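PDB 3VOV: glucokinase from Thermus thermophilus, which acts as a ROK-family hexokinase, probably transferring a phosphate from ATP to glucose and related hexoses. Local coordinates for residues B[155-160]-B[230-235]; B[160-165]-B[222-227]; B[167-170]-B[175-178]; B[241-246]-B[254-259]. All blocks are in the same frame, centred on the assembly; numbering follows the deposited sequence.

Interaction 1 of 4, residues B[155-160]-B[230-235]; sequences GELGHL and ASLVKA. With ZN (zinc ion), chain G.
Leu232 sets its CD2 methyl against both Leu157 and Leu160, and this purely apolar meeting joins the loop segment 155-160 to the helix segment 230-235. The deepest approach belongs to Leu232 CD2, which lies 3.8 Å from Leu160 CD2 and 4.0 Å from Leu157 CD2. Its sister methyl, Leu232 CD1, stays with Leu157 and sits 4.1 Å from Leu157 CB. In both pairs the side chains pass one another at a slant. Leu232 CG is anti to its own carbonyl carbon (chi1 -73°), which sends the branch off the helix and toward the loop. Leu160 bends less regularly: its chi2 of 94° falls away from a staggered value, yet brings both methyls near Leu232 CD2. An alanine replacing Leu232 would probably leave Leu157 and Leu160 without their shared partner and open a gap between loop and helix. His159, lying between the two leucines in sequence, turns from the helix and binds the zinc ion through ND1 at 2.2 Å, with Cys169, Cys171 and Cys176 as the other ligands; this short loop segment thus serves both the metal site and the apolar core. Next to Leu232, Ser231 hydrogen-bonds through OG to Thr161 N of the second subunit. Strand 127-132 continues the core beside helix 212-236, with Leu128 touching Leu157 and Leu232 and Leu130 touching Leu157.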
loop_
_atom_site.group_PDB
_atom_site.type_symbol
_atom_site.label_atom_id
_atom_site.label_comp_id
_atom_site.label_asym_id
_atom_site.label_seq_id
_atom_site.Cartn_x
_atom_site.Cartn_y
_atom_site.Cartn_z
ATOM N N GLY B 155 -23.802 3.942 3.914
ATOM C CA GLY B 155 -23.378 5.120 3.126
ATOM C C GLY B 155 -22.339 5.986 3.814
ATOM O O GLY B 155 -22.259 7.163 3.539
ATOM N N GLU B 156 -21.519 5.398 4.685
ATOM C CA GLU B 156 -20.426 6.108 5.327
ATOM C C GLU B 156 -19.202 6.005 4.382
ATOM O O GLU B 156 -18.224 5.308 4.666
ATOM C CB GLU B 156 -20.141 5.478 6.712
ATOM C CG GLU B 156 -21.076 6.015 7.806
ATOM C CD GLU B 156 -20.761 7.478 8.191
ATOM O OE1 GLU B 156 -19.701 8.012 7.805
ATOM O OE2 GLU B 156 -21.593 8.130 8.855
ATOM N N LEU B 157 -19.337 6.651 3.231
ATOM C CA LEU B 157 -18.468 6.433 2.072
ATOM C C LEU B 157 -17.058 6.945 2.321
ATOM O O LEU B 157 -16.090 6.488 1.700
ATOM C CB LEU B 157 -19.110 7.028 0.789
ATOM C CG LEU B 157 -20.526 6.486 0.426
ATOM C CD1 LEU B 157 -20.995 6.914 -0.981
ATOM C CD2 LEU B 157 -20.612 4.964 0.504
ATOM N N GLY B 158 -16.928 7.878 3.257
ATOM C CA GLY B 158 -15.613 8.395 3.625
ATOM C C GLY B 158 -14.765 7.404 4.409
ATOM O O GLY B 158 -13.591 7.654 4.596
ATOM N N HIS B 159 -15.340 6.277 4.858
ATOM C CA HIS B 159 -14.573 5.437 5.747
ATOM C C HIS B 159 -14.300 4.068 5.163
ATOM O O HIS B 159 -13.991 3.136 5.871
ATOM C CB HIS B 159 -15.200 5.438 7.145
ATOM C CG HIS B 159 -15.233 6.810 7.725
ATOM N ND1 HIS B 159 -14.150 7.374 8.367
ATOM C CD2 HIS B 159 -16.175 7.780 7.650
ATOM C CE1 HIS B 159 -14.442 8.620 8.707
ATOM N NE2 HIS B 159 -15.663 8.894 8.270
ATOM N N LEU B 160 -14.393 3.956 3.851
ATOM C CA LEU B 160 -13.904 2.736 3.197
ATOM C C LEU B 160 -12.388 2.742 3.198
ATOM O O LEU B 160 -11.769 3.788 3.021
ATOM C CB LEU B 160 -14.456 2.611 1.791
ATOM C CG LEU B 160 -15.872 1.988 1.804
ATOM C CD1 LEU B 160 -16.956 3.047 1.815
ATOM C CD2 LEU B 160 -16.001 1.040 0.588
ATOM N N ALA B 230 -14.463 4.694 -7.936
ATOM C CA ALA B 230 -14.474 3.543 -8.867
ATOM C C ALA B 230 -14.759 2.247 -8.109
ATOM O O ALA B 230 -15.443 1.368 -8.614
ATOM C CB ALA B 230 -13.115 3.427 -9.621
ATOM N N SER B 231 -14.177 2.118 -6.921
ATOM C CA SER B 231 -14.308 0.926 -6.090
ATOM C C SER B 231 -15.782 0.769 -5.631
ATOM O O SER B 231 -16.396 -0.324 -5.694
ATOM C CB SER B 231 -13.356 1.086 -4.891
ATOM O OG SER B 231 -12.905 -0.140 -4.389
ATOM N N LEU B 232 -16.378 1.889 -5.238
ATOM C CA LEU B 232 -17.816 1.956 -4.876
ATOM C C LEU B 232 -18.737 1.584 -6.031
ATOM O O LEU B 232 -19.803 1.037 -5.823
ATOM C CB LEU B 232 -18.171 3.360 -4.316
ATOM C CG LEU B 232 -17.597 3.567 -2.893
ATOM C CD1 LEU B 232 -17.559 5.049 -2.455
ATOM C CD2 LEU B 232 -18.394 2.697 -1.863
ATOM N N VAL B 233 -18.326 1.860 -7.261
ATOM C CA VAL B 233 -19.108 1.426 -8.428
ATOM C C VAL B 233 -19.219 -0.105 -8.489
ATOM O O VAL B 233 -20.248 -0.647 -8.888
ATOM C CB VAL B 233 -18.507 1.989 -9.728
ATOM C CG1 VAL B 233 -19.105 1.259 -10.994
ATOM C CG2 VAL B 233 -18.757 3.498 -9.782
ATOM N N LYS B 234 -18.178 -0.809 -8.049
ATOM C CA LYS B 234 -18.226 -2.278 -8.087
ATOM C C LYS B 234 -19.250 -2.790 -7.060
ATOM O O LYS B 234 -19.868 -3.841 -7.226
ATOM C CB LYS B 234 -16.847 -2.888 -7.729
ATOM C CG LYS B 234 -15.625 -2.266 -8.436
ATOM C CD LYS B 234 -15.694 -2.405 -9.918
ATOM C CE LYS B 234 -14.333 -2.019 -10.535
ATOM N NZ LYS B 234 -13.746 -0.715 -10.039
ATOM N N ALA B 235 -19.383 -2.080 -5.949
ATOM C CA ALA B 235 -20.300 -2.547 -4.948
ATOM C C ALA B 235 -21.739 -2.169 -5.357
ATOM O O ALA B 235 -22.639 -3.006 -5.255
ATOM C CB ALA B 235 -19.936 -1.956 -3.605
HETATM ZN ZN ZN G . -12.241 6.488 8.946
#

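Interaction 2 of 4, residues B[160-165]-B[222-227]; sequences LTLLPG and ARYVGI
Leu162 is the first residue of segment 160-165 to meet the helix, and its target is Tyr224. Its CG stands anti to the carbonyl carbon (chi1 -63°), directing CD1 at the helix backbone, where it comes within 3.4 Å of Tyr224 O. The same methyl is 4.3 Å from Tyr224 CD1, so Leu162 covers the inner end of the aromatic side chain as well as the carbonyl behind it. One residue on, Leu163 takes the other end. With CG opposite the backbone N (chi1 -176°), both its methyls crowd one side of the phenol oxygen: Leu163 CD2 lies 3.6 Å from Tyr224 OH, and Leu163 CD1 3.8 Å from that oxygen. Both leucines approach the ring obliquely, and the 205 Å² buried between the segments falls mainly on them and on Tyr224. Apolar neighbours cannot satisfy the buried hydroxyl; Tyr224 OH is instead hydrogen-bonded to Gly165 O of the third subunit. The relation is reciprocal, for Gly165 at the end of this segment offers its own O to Tyr224 OH of that subunit. Gly165 N is hydrogen-bonded to Glu174 OE2 of the same chain. The contact therefore combines an internal loop-to-helix joint with a subunit interface. In the surrounding fold, Leu177 and Leu180 of helix 177-181 pack against Leu162, Leu180 also touches Tyr224, and Val225, directed away from the loop, carries helix 212-236 onto Tyr255 and Leu259 of helix 253-265.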
loop_
_atom_site.group_PDB
_atom_site.type_symbol
_atom_site.label_atom_id
_atom_site.label_comp_id
_atom_site.label_asym_id
_atom_site.label_seq_id
_atom_site.Cartn_x
_atom_site.Cartn_y
_atom_site.Cartn_z
ATOM N N LEU B 160 -14.393 3.956 3.851
ATOM C CA LEU B 160 -13.904 2.736 3.197
ATOM C C LEU B 160 -12.388 2.742 3.198
ATOM O O LEU B 160 -11.769 3.788 3.021
ATOM C CB LEU B 160 -14.456 2.611 1.791
ATOM C CG LEU B 160 -15.872 1.988 1.804
ATOM C CD1 LEU B 160 -16.956 3.047 1.815
ATOM C CD2 LEU B 160 -16.001 1.040 0.588
ATOM N N THR B 161 -11.799 1.575 3.426
ATOM C CA THR B 161 -10.369 1.507 3.567
ATOM C C THR B 161 -9.739 1.475 2.148
ATOM O O THR B 161 -9.905 0.500 1.448
ATOM C CB THR B 161 -9.991 0.245 4.339
ATOM O OG1 THR B 161 -10.623 0.276 5.620
ATOM C CG2 THR B 161 -8.436 0.144 4.526
ATOM N N LEU B 162 -8.977 2.485 1.772
ATOM C CA LEU B 162 -8.289 2.443 0.496
ATOM C C LEU B 162 -6.798 2.217 0.646
ATOM O O LEU B 162 -6.140 1.856 -0.322
ATOM C CB LEU B 162 -8.440 3.776 -0.231
ATOM C CG LEU B 162 -9.862 4.170 -0.608
ATOM C CD1 LEU B 162 -9.763 5.460 -1.375
ATOM C CD2 LEU B 162 -10.507 3.032 -1.458
ATOM N N LEU B 163 -6.243 2.541 1.810
ATOM C CA LEU B 163 -4.804 2.331 1.984
ATOM C C LEU B 163 -4.492 1.711 3.349
ATOM O O LEU B 163 -4.240 2.425 4.323
ATOM C CB LEU B 163 -4.011 3.653 1.744
ATOM C CG LEU B 163 -2.472 3.540 1.814
ATOM C CD1 LEU B 163 -1.897 2.850 0.542
ATOM C CD2 LEU B 163 -1.824 4.899 2.020
ATOM N N PRO B 164 -4.446 0.373 3.414
ATOM C CA PRO B 164 -4.046 -0.292 4.671
ATOM C C PRO B 164 -2.661 0.201 5.091
ATOM O O PRO B 164 -1.756 0.299 4.273
ATOM C CB PRO B 164 -4.021 -1.794 4.289
ATOM C CG PRO B 164 -4.971 -1.896 3.098
ATOM C CD PRO B 164 -4.709 -0.608 2.325
ATOM N N GLY B 165 -2.514 0.575 6.350
ATOM C CA GLY B 165 -1.242 1.129 6.814
ATOM C C GLY B 165 -1.073 2.606 6.478
ATOM O O GLY B 165 0.011 3.181 6.696
ATOM N N ALA B 222 -6.516 13.761 -5.019
ATOM C CA ALA B 222 -7.464 13.626 -6.151
ATOM C C ALA B 222 -7.581 12.187 -6.686
ATOM O O ALA B 222 -8.693 11.687 -6.912
ATOM C CB ALA B 222 -7.095 14.635 -7.324
ATOM N N ARG B 223 -6.457 11.512 -6.897
ATOM C CA ARG B 223 -6.518 10.120 -7.351
ATOM C C ARG B 223 -7.212 9.166 -6.344
ATOM O O ARG B 223 -7.865 8.218 -6.768
ATOM C CB ARG B 223 -5.103 9.580 -7.658
ATOM C CG ARG B 223 -4.371 10.333 -8.849
ATOM C CD ARG B 223 -3.161 9.520 -9.327
ATOM N NE ARG B 223 -2.160 9.463 -8.279
ATOM C CZ ARG B 223 -1.291 10.438 -8.017
ATOM N NH1 ARG B 223 -1.253 11.538 -8.773
ATOM N NH2 ARG B 223 -0.441 10.285 -7.019
ATOM N N TYR B 224 -6.993 9.357 -5.035
ATOM C CA TYR B 224 -7.646 8.481 -4.044
ATOM C C TYR B 224 -9.154 8.640 -4.106
ATOM O O TYR B 224 -9.895 7.670 -3.931
ATOM C CB TYR B 224 -7.148 8.743 -2.623
ATOM C CG TYR B 224 -5.842 7.999 -2.304
ATOM C CD1 TYR B 224 -5.766 6.603 -2.411
ATOM C CD2 TYR B 224 -4.728 8.691 -1.871
ATOM C CE1 TYR B 224 -4.552 5.905 -2.076
ATOM C CE2 TYR B 224 -3.519 8.040 -1.560
ATOM C CZ TYR B 224 -3.438 6.670 -1.695
ATOM O OH TYR B 224 -2.277 6.078 -1.371
ATOM N N VAL B 225 -9.615 9.860 -4.386
ATOM C CA VAL B 225 -11.067 10.073 -4.540
ATOM C C VAL B 225 -11.547 9.296 -5.772
ATOM O O VAL B 225 -12.536 8.591 -5.679
ATOM C CB VAL B 225 -11.443 11.555 -4.633
ATOM C CG1 VAL B 225 -12.958 11.684 -4.939
ATOM C CG2 VAL B 225 -11.087 12.285 -3.288
ATOM N N GLY B 226 -10.823 9.399 -6.896
ATOM C CA GLY B 226 -11.151 8.648 -8.095
ATOM C C GLY B 226 -11.167 7.152 -7.860
ATOM O O GLY B 226 -12.067 6.414 -8.329
ATOM N N ILE B 227 -10.158 6.670 -7.139
ATOM C CA ILE B 227 -10.082 5.250 -6.863
ATOM C C ILE B 227 -11.228 4.812 -5.955
ATOM O O ILE B 227 -11.804 3.713 -6.151
ATOM C CB ILE B 227 -8.713 4.863 -6.196
ATOM C CG1 ILE B 227 -7.569 5.063 -7.197
ATOM C CG2 ILE B 227 -8.740 3.375 -5.695
ATOM C CD1 ILE B 227 -6.146 4.933 -6.522
#

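Interaction 3 of 4, residues B[167-170]-B[175-178]; sequences PACG and GCLE. With ZN (zinc ion), chain G.
Cys169 SG binds the zinc ion at 2.3 Å, is hydrogen-bonded to a residue next to one of the segments, and meets Cys176 CB at 3.7 Å. This is the zinc site of the ROK family, in which Cys169, Cys171 and Cys176, three cysteines close together in sequence, are joined by His159. Cys176 SG binds the metal at 2.4 Å, and the angle of about 111° at zinc between Cys169 SG and Cys176 SG is close to tetrahedral. The two sulfurs reach the ion by different torsions: Cys169 SG is opposite its backbone N (chi1 -173°), whereas Cys176 SG stands beside its own (chi1 -72°). Cys176 also occupies the N-cap position of helix 177-181, so the metal ties the start of that helix to the loop. Upstream, the main chain closes the turn with a nearly straight bond from Gly175 N to Pro167 O, 2.9 Å long. Glu178 adds a second bracket: its OE1 is hydrogen-bonded to Ile136 N, and the other oxygen faces the loop. One water accepts from Gly170 N at 2.9 Å and donates to Glu178 OE2 at 2.7 Å.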
loop_
_atom_site.group_PDB
_atom_site.type_symbol
_atom_site.label_atom_id
_atom_site.label_comp_id
_atom_site.label_asym_id
_atom_site.label_seq_id
_atom_site.Cartn_x
_atom_site.Cartn_y
_atom_site.Cartn_z
ATOM N N PRO B 167 -2.663 6.790 6.865
ATOM C CA PRO B 167 -2.730 7.697 8.025
ATOM C C PRO B 167 -3.972 7.481 8.832
ATOM O O PRO B 167 -5.040 7.215 8.272
ATOM C CB PRO B 167 -2.779 9.101 7.405
ATOM C CG PRO B 167 -2.545 8.896 5.926
ATOM C CD PRO B 167 -2.921 7.488 5.594
ATOM N N ALA B 168 -3.799 7.626 10.143
ATOM C CA ALA B 168 -4.838 7.486 11.173
ATOM C C ALA B 168 -6.060 8.296 10.802
ATOM O O ALA B 168 -5.909 9.445 10.359
ATOM C CB ALA B 168 -4.256 7.976 12.521
ATOM N N CYS B 169 -7.257 7.726 10.963
ATOM C CA CYS B 169 -8.493 8.438 10.666
ATOM C C CYS B 169 -9.196 8.850 11.958
ATOM O O CYS B 169 -9.020 8.191 12.991
ATOM C CB CYS B 169 -9.465 7.514 9.902
ATOM S SG CYS B 169 -11.005 8.345 9.292
ATOM N N GLY B 170 -10.019 9.898 11.902
ATOM C CA GLY B 170 -10.802 10.267 13.106
ATOM C C GLY B 170 -11.771 9.178 13.545
ATOM O O GLY B 170 -12.135 9.108 14.729
ATOM N N GLY B 175 -6.123 4.940 6.793
ATOM C CA GLY B 175 -6.197 4.731 5.355
ATOM C C GLY B 175 -7.580 4.843 4.746
ATOM O O GLY B 175 -7.780 4.385 3.618
ATOM N N CYS B 176 -8.544 5.399 5.512
ATOM C CA CYS B 176 -9.895 5.685 5.038
ATOM C C CYS B 176 -9.799 6.724 3.958
ATOM O O CYS B 176 -8.905 7.574 3.987
ATOM C CB CYS B 176 -10.749 6.239 6.203
ATOM S SG CYS B 176 -11.134 4.989 7.375
ATOM N N LEU B 177 -10.750 6.728 3.028
ATOM C CA LEU B 177 -10.782 7.791 2.043
ATOM C C LEU B 177 -10.735 9.174 2.731
ATOM O O LEU B 177 -9.984 10.067 2.309
ATOM C CB LEU B 177 -12.040 7.640 1.171
ATOM C CG LEU B 177 -12.323 8.719 0.128
ATOM C CD1 LEU B 177 -11.128 8.971 -0.805
ATOM C CD2 LEU B 177 -13.612 8.347 -0.688
ATOM N N GLU B 178 -11.518 9.339 3.810
ATOM C CA GLU B 178 -11.509 10.627 4.516
ATOM C C GLU B 178 -10.109 11.014 4.951
ATOM O O GLU B 178 -9.657 12.149 4.771
ATOM C CB GLU B 178 -12.403 10.571 5.768
ATOM C CG GLU B 178 -12.324 11.879 6.547
ATOM C CD GLU B 178 -13.478 12.027 7.532
ATOM O OE1 GLU B 178 -14.556 12.453 7.087
ATOM O OE2 GLU B 178 -13.310 11.694 8.730
HETATM ZN ZN ZN G . -12.241 6.488 8.946
HETATM O O HOH W 1 -10.817 11.872 9.874
#

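Interaction 4 of 4, residues B[241-246]-B[254-259]; sequences VVLGGG and GYWEAL
An apolar strand-to-helix contact, buried in the interior, links segment 241-246 on strand 240-244 to segment 254-259 on helix 253-265. It is carried by one strand residue, Leu243, whose CD2 lies 3.5 Å from Trp256 CH2 and 3.6 Å from Leu259 CD1. CG opposite the backbone N (chi1 179°) extends the leucine from the sheet toward the helix. Leu259 answers it tip to tip, while Trp256 advances from the opposing direction with the far corner of its six-membered ring; Leu243 CD2 meets that ring obliquely. Leu243 O lies at the edge of the indole, in its plane. The helix belongs to a beta-alpha-beta crossover, for strand 240-244 leads through Gly245, the N-cap of the next helix, and on by helix 253-265 to the parallel strand 275-277, in a domain of the actin-like ATPase clan. An alanine in place of Trp256 would probably open a gap beside Leu243 and leave Arg277 without its cation-pi partner. Leu275 of strand 275-277 touches both Leu243 and Leu259, and Leu130 and Val132 of strand 127-132 also pack on Leu243. Toward helix 212-236, Tyr255 rests on Ala222 and Ala258 on Leu219.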
loop_
_atom_site.group_PDB
_atom_site.type_symbol
_atom_site.label_atom_id
_atom_site.label_comp_id
_atom_site.label_asym_id
_atom_site.label_seq_id
_atom_site.Cartn_x
_atom_site.Cartn_y
_atom_site.Cartn_z
ATOM N N VAL B 241 -22.590 8.756 -10.642
ATOM C CA VAL B 241 -21.834 9.162 -9.465
ATOM C C VAL B 241 -21.816 10.688 -9.391
ATOM O O VAL B 241 -21.479 11.377 -10.385
ATOM C CB VAL B 241 -20.408 8.596 -9.523
ATOM C CG1 VAL B 241 -19.577 9.108 -8.341
ATOM C CG2 VAL B 241 -20.474 7.064 -9.552
ATOM N N VAL B 242 -22.157 11.236 -8.229
ATOM C CA VAL B 242 -22.173 12.702 -8.066
ATOM C C VAL B 242 -21.113 13.107 -7.047
ATOM O O VAL B 242 -21.040 12.505 -5.967
ATOM C CB VAL B 242 -23.573 13.206 -7.575
ATOM C CG1 VAL B 242 -23.612 14.775 -7.442
ATOM C CG2 VAL B 242 -24.682 12.741 -8.506
ATOM N N LEU B 243 -20.291 14.099 -7.395
ATOM C CA LEU B 243 -19.261 14.589 -6.483
ATOM C C LEU B 243 -19.504 16.050 -6.134
ATOM O O LEU B 243 -19.583 16.919 -7.018
ATOM C CB LEU B 243 -17.849 14.425 -7.094
ATOM C CG LEU B 243 -16.633 14.899 -6.285
ATOM C CD1 LEU B 243 -16.493 14.098 -4.999
ATOM C CD2 LEU B 243 -15.337 14.770 -7.117
ATOM N N GLY B 244 -19.615 16.318 -4.837
ATOM C CA GLY B 244 -19.785 17.682 -4.358
ATOM C C GLY B 244 -18.860 18.002 -3.204
ATOM O O GLY B 244 -17.811 17.363 -3.010
ATOM N N GLY B 245 -19.277 19.003 -2.445
ATOM C CA GLY B 245 -18.523 19.549 -1.339
ATOM C C GLY B 245 -17.584 20.661 -1.747
ATOM O O GLY B 245 -17.009 20.614 -2.817
ATOM N N GLY B 246 -17.308 21.587 -0.831
ATOM C CA GLY B 246 -16.567 22.789 -1.190
ATOM C C GLY B 246 -15.122 22.559 -1.555
ATOM O O GLY B 246 -14.549 23.314 -2.360
ATOM N N GLY B 254 -6.590 21.069 -12.381
ATOM C CA GLY B 254 -5.739 19.867 -12.341
ATOM C C GLY B 254 -6.261 18.812 -11.367
ATOM O O GLY B 254 -6.020 17.606 -11.560
ATOM N N TYR B 255 -6.984 19.246 -10.319
ATOM C CA TYR B 255 -7.478 18.296 -9.302
ATOM C C TYR B 255 -8.558 17.441 -9.929
ATOM O O TYR B 255 -8.513 16.240 -9.887
ATOM C CB TYR B 255 -8.017 19.038 -8.070
ATOM C CG TYR B 255 -8.770 18.176 -7.050
ATOM C CD1 TYR B 255 -8.088 17.575 -5.968
ATOM C CD2 TYR B 255 -10.163 18.027 -7.117
ATOM C CE1 TYR B 255 -8.786 16.823 -5.022
ATOM C CE2 TYR B 255 -10.864 17.257 -6.162
ATOM C CZ TYR B 255 -10.165 16.681 -5.119
ATOM O OH TYR B 255 -10.851 15.910 -4.213
ATOM N N TRP B 256 -9.505 18.097 -10.576
ATOM C CA TRP B 256 -10.617 17.411 -11.205
ATOM C C TRP B 256 -10.147 16.487 -12.322
ATOM O O TRP B 256 -10.614 15.335 -12.426
ATOM C CB TRP B 256 -11.670 18.412 -11.675
ATOM C CG TRP B 256 -13.014 17.787 -11.716
ATOM C CD1 TRP B 256 -13.530 17.006 -12.734
ATOM C CD2 TRP B 256 -14.015 17.799 -10.674
ATOM N NE1 TRP B 256 -14.797 16.571 -12.391
ATOM C CE2 TRP B 256 -15.107 17.026 -11.133
ATOM C CE3 TRP B 256 -14.113 18.430 -9.422
ATOM C CZ2 TRP B 256 -16.269 16.847 -10.376
ATOM C CZ3 TRP B 256 -15.286 18.255 -8.673
ATOM C CH2 TRP B 256 -16.330 17.470 -9.150
ATOM N N GLU B 257 -9.168 16.938 -13.113
ATOM C CA GLU B 257 -8.634 16.097 -14.186
ATOM C C GLU B 257 -7.985 14.806 -13.653
ATOM O O GLU B 257 -8.206 13.719 -14.196
ATOM C CB GLU B 257 -7.615 16.873 -15.057
ATOM C CG GLU B 257 -8.193 18.183 -15.653
ATOM C CD GLU B 257 -7.126 19.186 -16.222
ATOM O OE1 GLU B 257 -5.905 19.137 -15.885
ATOM O OE2 GLU B 257 -7.557 20.065 -17.014
ATOM N N ALA B 258 -7.170 14.943 -12.605
ATOM C CA ALA B 258 -6.446 13.820 -12.026
ATOM C C ALA B 258 -7.433 12.866 -11.386
ATOM O O ALA B 258 -7.283 11.685 -11.483
ATOM C CB ALA B 258 -5.431 14.302 -11.017
ATOM N N LEU B 259 -8.471 13.388 -10.756
ATOM C CA LEU B 259 -9.475 12.556 -10.134
ATOM C C LEU B 259 -10.224 11.723 -11.186
ATOM O O LEU B 259 -10.429 10.532 -11.037
ATOM C CB LEU B 259 -10.453 13.470 -9.413
ATOM C CG LEU B 259 -11.516 12.868 -8.539
ATOM C CD1 LEU B 259 -11.896 13.986 -7.512
ATOM C CD2 LEU B 259 -12.721 12.459 -9.383
#

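Overall arrangement
All four contacts are largely buried, but their chemistry differs. Interaction 1 is leucine on leucine and interactions 2 and 4 set leucines against Tyr224 and Trp256, whereas interaction 3 relies on zinc, a backbone bond and a water. Interactions 1 and 2 set successive parts of one loop, sharing Leu160, against helix 212-236; interaction 3 is nested within the loop each closes. Backbone hydrogen bonds from Leu177 N to Leu160 O and from Leu162 N to Gly175 O probably join these pieces, and His159 completes the metal site. Interaction 4 follows in series and packs on the same helix. No other chain touches its segments, while interactions 1 and 2 adjoin the second subunit and interactions 2 and 3 the third.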